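Local coordinates for protein putative isocitrate dehydrogenase, NAD-dependent (Methylococcus capsulatus, PDB 6LKY) that probably oxidises isocitrate with NAD as cofactor, as a member of the isocitrate and isopropylmalate dehydrogenase family, at residues 313-318 with 327-332. The protein carries 1 engineered substitution. Residues are numbered along the deposited sequence; the frame is centred on the assembly and turned at random.
Sequences SVTPDL and AQMAEA
The Q328 carboxamide has S313 OG on one side, well off its plane; at 3.9 Å from Q328 NE2 the hydroxyl is too far for a hydrogen bond. Carbons make the contact: S313 CB lies 3.8 Å from Q328 CG and 3.9 Å from A332 CB, so the serine rests on two residues one helical turn apart. The D317 carboxylate, on the loop, stays away from the helix. Its OD1 takes the T315 hydroxyl through the syn lone pair (OG1 to OD1, 2.6 Å), N276 ND2 bonds OD2, and the residue touches bound NAD. The hydroxyl–carboxylate bond lies within a beta turn closed by L318 N to T315 O, on the loop joining helix 294-310 to the C-terminal helix 326-337 of this isocitrate/isopropylmalate dehydrogenase fold. M329 makes the main link. With CG anti to the backbone N (chi1 -173°) and the rest of the chain extended, it reaches out from the helix to the loop. Its CG passes 3.5 Å from S313 O; SD then meets T315 OG1 at 3.7 Å, the two side chains crossing at about a right angle. CE ends against two methyls on one side of it, V314 CG1 and L318 CD1, each 4.1 Å away. N276 and P277 from a loop, and I308 from helix 294-310, also touch the buried methionine, while V307 of that helix packs on A332.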
loop_
_atom_site.group_PDB
_atom_site.type_symbol
_atom_site.label_atom_id
_atom_site.label_comp_id
_atom_site.label_asym_id
_atom_site.label_seq_id
_atom_site.Cartn_x
_atom_site.Cartn_y
_atom_site.Cartn_z
ATOM N N SER A 313 -30.796 -2.873 -10.180
ATOM C CA SER A 313 -30.206 -2.095 -11.262
ATOM C C SER A 313 -28.795 -1.633 -10.907
ATOM O O SER A 313 -28.554 -0.427 -10.789
ATOM C CB SER A 313 -31.090 -0.888 -11.592
ATOM O OG SER A 313 -32.411 -1.289 -11.912
ATOM N N VAL A 314 -27.858 -2.561 -10.709
ATOM C CA VAL A 314 -26.484 -2.183 -10.410
ATOM C C VAL A 314 -25.562 -2.768 -11.472
ATOM O O VAL A 314 -25.873 -3.769 -12.125
ATOM C CB VAL A 314 -26.032 -2.604 -8.993
ATOM C CG1 VAL A 314 -26.833 -1.864 -7.925
ATOM C CG2 VAL A 314 -26.122 -4.107 -8.808
ATOM N N THR A 315 -24.399 -2.126 -11.627
ATOM C CA THR A 315 -23.439 -2.477 -12.662
ATOM C C THR A 315 -22.677 -3.753 -12.289
ATOM O O THR A 315 -22.667 -4.158 -11.123
ATOM C CB THR A 315 -22.492 -1.300 -12.900
ATOM O OG1 THR A 315 -22.030 -0.767 -11.654
ATOM C CG2 THR A 315 -23.218 -0.192 -13.663
ATOM N N PRO A 316 -22.052 -4.420 -13.272
ATOM C CA PRO A 316 -21.452 -5.747 -13.008
ATOM C C PRO A 316 -20.349 -5.767 -11.953
ATOM O O PRO A 316 -20.067 -6.841 -11.408
ATOM C CB PRO A 316 -20.908 -6.183 -14.379
ATOM C CG PRO A 316 -21.513 -5.286 -15.377
ATOM C CD PRO A 316 -21.992 -4.047 -14.699
ATOM N N ASP A 317 -19.677 -4.646 -11.679
ATOM C CA ASP A 317 -18.669 -4.655 -10.623
ATOM C C ASP A 317 -19.287 -4.944 -9.260
ATOM O O ASP A 317 -18.610 -5.473 -8.370
ATOM C CB ASP A 317 -17.933 -3.321 -10.573
ATOM C CG ASP A 317 -18.871 -2.166 -10.326
ATOM O OD1 ASP A 317 -19.745 -1.940 -11.189
ATOM O OD2 ASP A 317 -18.755 -1.508 -9.268
ATOM N N LEU A 318 -20.564 -4.611 -9.075
ATOM C CA LEU A 318 -21.199 -4.845 -7.785
ATOM C C LEU A 318 -21.877 -6.206 -7.732
ATOM O O LEU A 318 -21.843 -6.876 -6.693
ATOM C CB LEU A 318 -22.219 -3.749 -7.495
ATOM C CG LEU A 318 -21.605 -2.402 -7.132
ATOM C CD1 LEU A 318 -22.691 -1.360 -6.897
ATOM C CD2 LEU A 318 -20.711 -2.547 -5.907
ATOM N N ALA A 327 -25.975 3.454 -17.790
ATOM C CA ALA A 327 -27.163 4.297 -17.959
ATOM C C ALA A 327 -28.359 3.817 -17.113
ATOM O O ALA A 327 -29.003 4.656 -16.466
ATOM C CB ALA A 327 -27.521 4.405 -19.443
ATOM N N GLN A 328 -28.688 2.498 -17.118
ATOM C CA GLN A 328 -29.551 1.930 -16.061
ATOM C C GLN A 328 -29.349 2.526 -14.708
ATOM O O GLN A 328 -30.277 3.071 -14.099
ATOM C CB GLN A 328 -29.319 0.439 -15.788
ATOM C CG GLN A 328 -30.527 -0.528 -15.345
ATOM C CD GLN A 328 -31.397 -1.332 -16.244
ATOM O OE1 GLN A 328 -30.933 -2.101 -17.064
ATOM N NE2 GLN A 328 -32.681 -1.374 -15.850
ATOM N N MET A 329 -28.188 2.221 -14.150
ATOM C CA MET A 329 -27.933 2.531 -12.764
ATOM C C MET A 329 -28.116 4.012 -12.523
ATOM O O MET A 329 -28.699 4.413 -11.508
ATOM C CB MET A 329 -26.533 2.057 -12.394
ATOM C CG MET A 329 -26.267 2.187 -10.934
ATOM S SD MET A 329 -24.743 1.408 -10.400
ATOM C CE MET A 329 -24.904 1.686 -8.641
ATOM N N ALA A 330 -27.690 4.837 -13.492
ATOM C CA ALA A 330 -27.907 6.274 -13.371
ATOM C C ALA A 330 -29.410 6.600 -13.327
ATOM O O ALA A 330 -29.843 7.439 -12.534
ATOM C CB ALA A 330 -27.213 7.021 -14.523
ATOM N N GLU A 331 -30.228 5.961 -14.183
ATOM C CA GLU A 331 -31.667 6.253 -14.182
ATOM C C GLU A 331 -32.311 5.817 -12.889
ATOM O O GLU A 331 -33.123 6.560 -12.340
ATOM C CB GLU A 331 -32.391 5.606 -15.362
ATOM C CG GLU A 331 -32.923 6.602 -16.398
ATOM C CD GLU A 331 -33.885 7.625 -15.736
ATOM O OE1 GLU A 331 -33.634 8.851 -15.892
ATOM O OE2 GLU A 331 -34.825 7.251 -14.915
ATOM N N ALA A 332 -31.916 4.646 -12.363
ATOM C CA ALA A 332 -32.404 4.200 -11.053
ATOM C C ALA A 332 -32.086 5.218 -9.964
ATOM O O ALA A 332 -32.950 5.570 -9.138
ATOM C CB ALA A 332 -31.809 2.836 -10.688
#